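Local atomic coordinates of glutathione S-transferase omega-like 2 (Saccharomyces cerevisiae, PDB entry 5LKB), a protein that acts as a one-cysteine glutathione-dependent thiol transferase and dehydroascorbate reductase, and reacts with glutathionyl-(hydro)quinones. Residues K14-S19 against S153-V158; A262-E267 against L273-T278. All blocks are in the same frame, centred on the assembly; numbering follows the deposited sequence.

Contact 1: residues K14-S19 against S153-V158; sequences KRQVSS and SARFTV
The side-chain nitrogen of Gln16, NE2, has two acceptors, the backbone oxygen of Arg155 and a water. Gln16 NE2 donates to Arg155 O at 3.1 Å. A water 2.8 Å from Gln16 NE2 accepts the other N-H. The other end of the same amide, Gln16 OE1, accepts from Arg155 N at 3.0 Å. That N-H arrives in the carbonyl plane on a lone pair of OE1, with an angle of 160° at the hydrogen. One amide thus reads the N-H and C=O of a single residue, much as a neighbouring strand would, although neither segment is a strand here. The two bonds fix the rotation of the amide about chi3. Gln16 reaches across because its chain runs extended beyond CG (chi2 -178°). At its tip, Gln16 OE1 also packs against Ala154 CB, 3.5 Å away. The methyl Thr157 CG2 sits 3.7 Å from Gln16 NE2. The water donates to Thr157 OG1, so it links that hydroxyl to Gln16 NE2. Arg155 O has a further partner in Tyr152 OH. Arg15, Arg155 and Val158 all bind glutathione, so this pair of amide bonds probably helps hold this rim of the glutathione site in shape. The contact joins the N-terminal loop before strand 38-42 to the loop between helix 141-148 and strand 160-163 of the thioredoxin-like domain.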
loop_
_atom_site.group_PDB
_atom_site.type_symbol
_atom_site.label_atom_id
_atom_site.label_comp_id
_atom_site.label_asym_id
_atom_site.label_seq_id
_atom_site.Cartn_x
_atom_site.Cartn_y
_atom_site.Cartn_z
ATOM N N LYS A 14 5.644 -7.922 20.903
ATOM C CA LYS A 14 5.256 -8.983 21.846
ATOM C C LYS A 14 3.988 -8.500 22.541
ATOM O O LYS A 14 4.043 -7.661 23.440
ATOM C CB LYS A 14 6.396 -9.218 22.836
ATOM N N ARG A 15 2.839 -8.979 22.073
ATOM C CA ARG A 15 1.570 -8.574 22.652
ATOM C C ARG A 15 1.541 -9.023 24.120
ATOM O O ARG A 15 1.882 -10.166 24.428
ATOM C CB ARG A 15 0.415 -9.193 21.872
ATOM C CG ARG A 15 -0.960 -8.853 22.385
ATOM C CD ARG A 15 -2.068 -9.348 21.481
ATOM N NE ARG A 15 -1.980 -8.728 20.162
ATOM C CZ ARG A 15 -2.444 -7.548 19.846
ATOM N NH1 ARG A 15 -3.051 -6.781 20.742
ATOM N NH2 ARG A 15 -2.247 -7.103 18.587
ATOM N N GLN A 16 1.122 -8.111 24.991
ATOM C CA GLN A 16 0.978 -8.434 26.417
ATOM C C GLN A 16 -0.169 -9.408 26.648
ATOM O O GLN A 16 -1.173 -9.418 25.936
ATOM C CB GLN A 16 0.709 -7.153 27.188
ATOM C CG GLN A 16 -0.715 -6.550 27.059
ATOM C CD GLN A 16 -0.890 -5.235 27.834
ATOM O OE1 GLN A 16 0.088 -4.509 28.092
ATOM N NE2 GLN A 16 -2.142 -4.917 28.207
ATOM N N VAL A 17 -0.049 -10.219 27.703
ATOM C CA VAL A 17 -1.139 -11.083 28.119
ATOM C C VAL A 17 -2.148 -10.222 28.866
ATOM O O VAL A 17 -1.788 -9.392 29.719
ATOM C CB VAL A 17 -0.583 -12.214 29.004
ATOM C CG1 VAL A 17 -1.698 -13.011 29.609
ATOM C CG2 VAL A 17 0.311 -13.169 28.183
ATOM N N SER A 18 -3.428 -10.407 28.539
ATOM C CA SER A 18 -4.476 -9.675 29.232
ATOM C C SER A 18 -4.613 -10.152 30.675
ATOM O O SER A 18 -4.569 -11.354 30.959
ATOM C CB SER A 18 -5.805 -9.923 28.558
ATOM O OG SER A 18 -5.741 -9.510 27.215
ATOM N N SER A 19 -4.862 -9.187 31.558
ATOM C CA SER A 19 -4.826 -9.407 32.993
ATOM C C SER A 19 -6.165 -9.753 33.599
ATOM O O SER A 19 -6.170 -10.356 34.674
ATOM C CB SER A 19 -4.355 -8.147 33.703
ATOM O OG SER A 19 -3.127 -7.765 33.158
ATOM N N SER A 153 -0.408 -1.911 35.900
ATOM C CA SER A 153 0.741 -1.300 35.238
ATOM C C SER A 153 1.078 -2.011 33.930
ATOM O O SER A 153 2.231 -2.350 33.659
ATOM C CB SER A 153 1.948 -1.282 36.172
ATOM O OG SER A 153 2.343 -2.614 36.421
ATOM N N ALA A 154 0.069 -2.243 33.101
ATOM C CA ALA A 154 0.253 -2.653 31.711
ATOM C C ALA A 154 -0.496 -1.666 30.827
ATOM O O ALA A 154 -0.924 -0.604 31.281
ATOM C CB ALA A 154 -0.225 -4.091 31.520
ATOM N N ARG A 155 -0.634 -2.006 29.540
ATOM C CA ARG A 155 -1.383 -1.169 28.609
ATOM C C ARG A 155 -2.880 -1.255 28.863
ATOM O O ARG A 155 -3.415 -2.311 29.188
ATOM C CB ARG A 155 -1.073 -1.581 27.179
ATOM C CG ARG A 155 0.406 -1.314 26.803
ATOM C CD ARG A 155 0.811 -2.031 25.552
ATOM N NE ARG A 155 0.150 -1.516 24.356
ATOM C CZ ARG A 155 0.701 -0.675 23.467
ATOM N NH1 ARG A 155 1.937 -0.213 23.643
ATOM N NH2 ARG A 155 0.012 -0.284 22.394
ATOM N N PHE A 156 -3.547 -0.117 28.627
ATOM C CA PHE A 156 -4.953 0.075 28.922
ATOM C C PHE A 156 -5.777 -0.276 27.673
ATOM O O PHE A 156 -6.240 0.596 26.925
ATOM C CB PHE A 156 -5.205 1.519 29.337
ATOM C CG PHE A 156 -4.283 2.016 30.378
ATOM C CD1 PHE A 156 -4.346 1.501 31.656
ATOM C CD2 PHE A 156 -3.377 3.013 30.115
ATOM C CE1 PHE A 156 -3.481 1.954 32.628
ATOM C CE2 PHE A 156 -2.523 3.480 31.101
ATOM C CZ PHE A 156 -2.600 2.948 32.372
ATOM N N THR A 157 -5.934 -1.567 27.430
ATOM C CA THR A 157 -6.437 -2.051 26.145
ATOM C C THR A 157 -7.956 -2.077 26.106
ATOM O O THR A 157 -8.638 -2.085 27.140
ATOM C CB THR A 157 -5.923 -3.464 25.863
ATOM O OG1 THR A 157 -6.201 -4.320 26.995
ATOM C CG2 THR A 157 -4.425 -3.472 25.613
ATOM N N VAL A 158 -8.496 -2.031 24.863
ATOM C CA VAL A 158 -9.901 -2.395 24.589
ATOM C C VAL A 158 -9.933 -3.799 24.013
ATOM O O VAL A 158 -8.957 -4.246 23.440
ATOM C CB VAL A 158 -10.628 -1.387 23.654
ATOM C CG1 VAL A 158 -10.760 -0.057 24.345
ATOM C CG2 VAL A 158 -9.844 -1.217 22.330
HETATM O O HOH W 1 -4.434 -6.382 27.636
#

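Contact 2: residues A262-E267 against L273-T278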
loop_
_atom_site.group_PDB
_atom_site.type_symbol
_atom_site.label_atom_id
_atom_site.label_comp_id
_atom_site.label_asym_id
_atom_site.label_seq_id
_atom_site.Cartn_x
_atom_site.Cartn_y
_atom_site.Cartn_z
ATOM N N ALA A 262 -21.111 -28.509 -5.986
ATOM C CA ALA A 262 -21.627 -29.831 -6.333
ATOM C C ALA A 262 -22.952 -30.109 -5.633
ATOM O O ALA A 262 -23.895 -30.647 -6.237
ATOM C CB ALA A 262 -20.604 -30.869 -5.912
ATOM N N LYS A 263 -23.036 -29.770 -4.356
ATOM C CA LYS A 263 -24.264 -30.025 -3.616
ATOM C C LYS A 263 -25.437 -29.287 -4.243
ATOM O O LYS A 263 -26.528 -29.846 -4.389
ATOM C CB LYS A 263 -24.075 -29.625 -2.156
ATOM C CG LYS A 263 -25.308 -29.784 -1.303
ATOM C CD LYS A 263 -24.981 -29.553 0.147
ATOM C CE LYS A 263 -26.207 -29.771 1.022
ATOM N NZ LYS A 263 -26.120 -28.943 2.228
ATOM N N TYR A 264 -25.220 -28.056 -4.673
ATOM C CA TYR A 264 -26.309 -27.150 -5.005
ATOM C C TYR A 264 -26.292 -26.618 -6.427
ATOM O O TYR A 264 -27.321 -26.101 -6.885
ATOM C CB TYR A 264 -26.295 -25.939 -4.062
ATOM C CG TYR A 264 -26.701 -26.222 -2.638
ATOM C CD1 TYR A 264 -27.724 -27.117 -2.342
ATOM C CD2 TYR A 264 -26.083 -25.565 -1.585
ATOM C CE1 TYR A 264 -28.101 -27.363 -1.033
ATOM C CE2 TYR A 264 -26.456 -25.793 -0.281
ATOM C CZ TYR A 264 -27.478 -26.694 -0.011
ATOM O OH TYR A 264 -27.867 -26.933 1.282
ATOM N N GLY A 265 -25.177 -26.728 -7.143
ATOM C CA GLY A 265 -25.088 -26.144 -8.460
ATOM C C GLY A 265 -24.655 -24.695 -8.369
ATOM O O GLY A 265 -25.193 -23.928 -7.565
ATOM N N GLU A 266 -23.705 -24.305 -9.222
ATOM C CA GLU A 266 -23.142 -22.954 -9.178
ATOM C C GLU A 266 -24.209 -21.867 -9.280
ATOM O O GLU A 266 -23.970 -20.744 -8.824
ATOM C CB GLU A 266 -22.097 -22.780 -10.291
ATOM N N GLU A 267 -25.381 -22.172 -9.845
ATOM C CA GLU A 267 -26.412 -21.161 -10.042
ATOM C C GLU A 267 -27.111 -20.772 -8.743
ATOM O O GLU A 267 -27.651 -19.662 -8.639
ATOM C CB GLU A 267 -27.454 -21.684 -11.037
ATOM C CG GLU A 267 -26.965 -21.702 -12.480
ATOM C CD GLU A 267 -28.053 -22.126 -13.490
ATOM O OE1 GLU A 267 -28.198 -21.454 -14.542
ATOM O OE2 GLU A 267 -28.766 -23.129 -13.235
ATOM N N LEU A 273 -24.048 -19.693 -0.368
ATOM C CA LEU A 273 -23.552 -18.748 0.620
ATOM C C LEU A 273 -24.116 -19.024 2.013
ATOM O O LEU A 273 -23.438 -18.765 3.018
ATOM C CB LEU A 273 -23.850 -17.305 0.161
ATOM C CG LEU A 273 -23.093 -16.735 -1.048
ATOM C CD1 LEU A 273 -23.615 -15.296 -1.368
ATOM C CD2 LEU A 273 -21.652 -16.779 -0.711
ATOM N N GLY A 274 -25.333 -19.584 2.090
ATOM C CA GLY A 274 -25.927 -19.935 3.369
ATOM C C GLY A 274 -25.154 -20.973 4.146
ATOM O O GLY A 274 -25.424 -21.151 5.342
ATOM N N GLU A 275 -24.205 -21.668 3.510
ATOM C CA GLU A 275 -23.362 -22.634 4.180
ATOM C C GLU A 275 -21.880 -22.350 3.999
ATOM O O GLU A 275 -21.050 -23.201 4.334
ATOM C CB GLU A 275 -23.717 -24.041 3.682
ATOM C CG GLU A 275 -25.100 -24.497 4.245
ATOM C CD GLU A 275 -25.784 -25.565 3.376
ATOM O OE1 GLU A 275 -27.031 -25.476 3.144
ATOM O OE2 GLU A 275 -25.067 -26.470 2.917
ATOM N N PHE A 276 -21.526 -21.164 3.502
ATOM C CA PHE A 276 -20.129 -20.885 3.094
ATOM C C PHE A 276 -19.376 -20.226 4.253
ATOM O O PHE A 276 -19.329 -19.006 4.358
ATOM C CB PHE A 276 -20.122 -20.039 1.830
ATOM C CG PHE A 276 -18.755 -19.801 1.265
ATOM C CD1 PHE A 276 -17.861 -20.848 1.032
ATOM C CD2 PHE A 276 -18.371 -18.515 0.922
ATOM C CE1 PHE A 276 -16.572 -20.600 0.507
ATOM C CE2 PHE A 276 -17.119 -18.275 0.372
ATOM C CZ PHE A 276 -16.220 -19.305 0.148
ATOM N N PHE A 277 -18.800 -21.044 5.151
ATOM C CA PHE A 277 -18.152 -20.603 6.382
ATOM C C PHE A 277 -16.855 -21.373 6.607
ATOM O O PHE A 277 -16.587 -22.392 5.976
ATOM C CB PHE A 277 -19.082 -20.772 7.617
ATOM C CG PHE A 277 -20.398 -20.079 7.464
ATOM C CD1 PHE A 277 -20.484 -18.715 7.680
ATOM C CD2 PHE A 277 -21.543 -20.769 7.080
ATOM C CE1 PHE A 277 -21.669 -18.054 7.542
ATOM C CE2 PHE A 277 -22.726 -20.100 6.944
ATOM C CZ PHE A 277 -22.788 -18.719 7.170
ATOM N N THR A 278 -16.014 -20.824 7.477
ATOM C CA THR A 278 -14.670 -21.377 7.672
ATOM C C THR A 278 -14.704 -22.762 8.312
ATOM O O THR A 278 -13.917 -23.640 7.936
ATOM C CB THR A 278 -13.769 -20.460 8.505
ATOM O OG1 THR A 278 -14.409 -20.067 9.731
ATOM C CG2 THR A 278 -13.369 -19.197 7.673
#
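Lys263 and Tyr264 lie in the last turn of helix 232-264, and across from them the chain makes a type I beta turn from Leu273 to Phe276, closed by Phe276 N to Leu273 O. The backbones stay well apart, 10.5 Å between the CA atoms of Tyr264 and Leu273, so side chains alone bridge the gap. The carboxylate of Glu275 takes a different donor on each oxygen. Tyr264 OH donates to Glu275 OE1 at 2.5 Å, a short bond on the syn lone pair. Lys263 NZ makes a salt bridge to Glu275 OE2 at 2.8 Å, also on the syn side but 22° out of the carboxylate plane. Lys263 NZ further donates to Tyr264 OH, at 2.8 Å, and this closes a triangle of lysine, phenol and carboxylate. The ammonium group would be expected to make the phenol a stronger donor. The carboxylate comes up at the hydroxyl edge of the ring, its plane turned 70° from that of the ring. Lys263 runs extended beyond CG, with CG anti to the backbone N (chi1 177°). Lys263 CG sits over one face of the Tyr264 ring, 3.7 Å above its plane and offset toward the rim. Glu275 also touches Leu260, one turn back on the helix. Gly265, with positive phi, takes the chain out of the helix. This is a surface salt bridge and hydrogen-bond cluster joining a helix end to the turn after the next short helix, in the all-helical C-terminal domain of the glutathione transferase fold.

How the contacts relate
Contact 1 and contact 2 lie on opposite sides of the chain's centre. Their own centres are 40 Å apart and their nearest atoms about 20 Å apart, so they do not touch. Contact 1 closes before contact 2 opens along the chain. Contact 1 belongs to the catalytic end of the molecule. In it the Thr157 side chain is about 7 Å from that of the nucleophile Cys46, and about 5 Å from that of Trp79, which binds glutathione. Contact 2 is away from the annotated sites. It bridges a short piece of chain within the C-terminal domain, whereas contact 1 joins segments 134 residues apart.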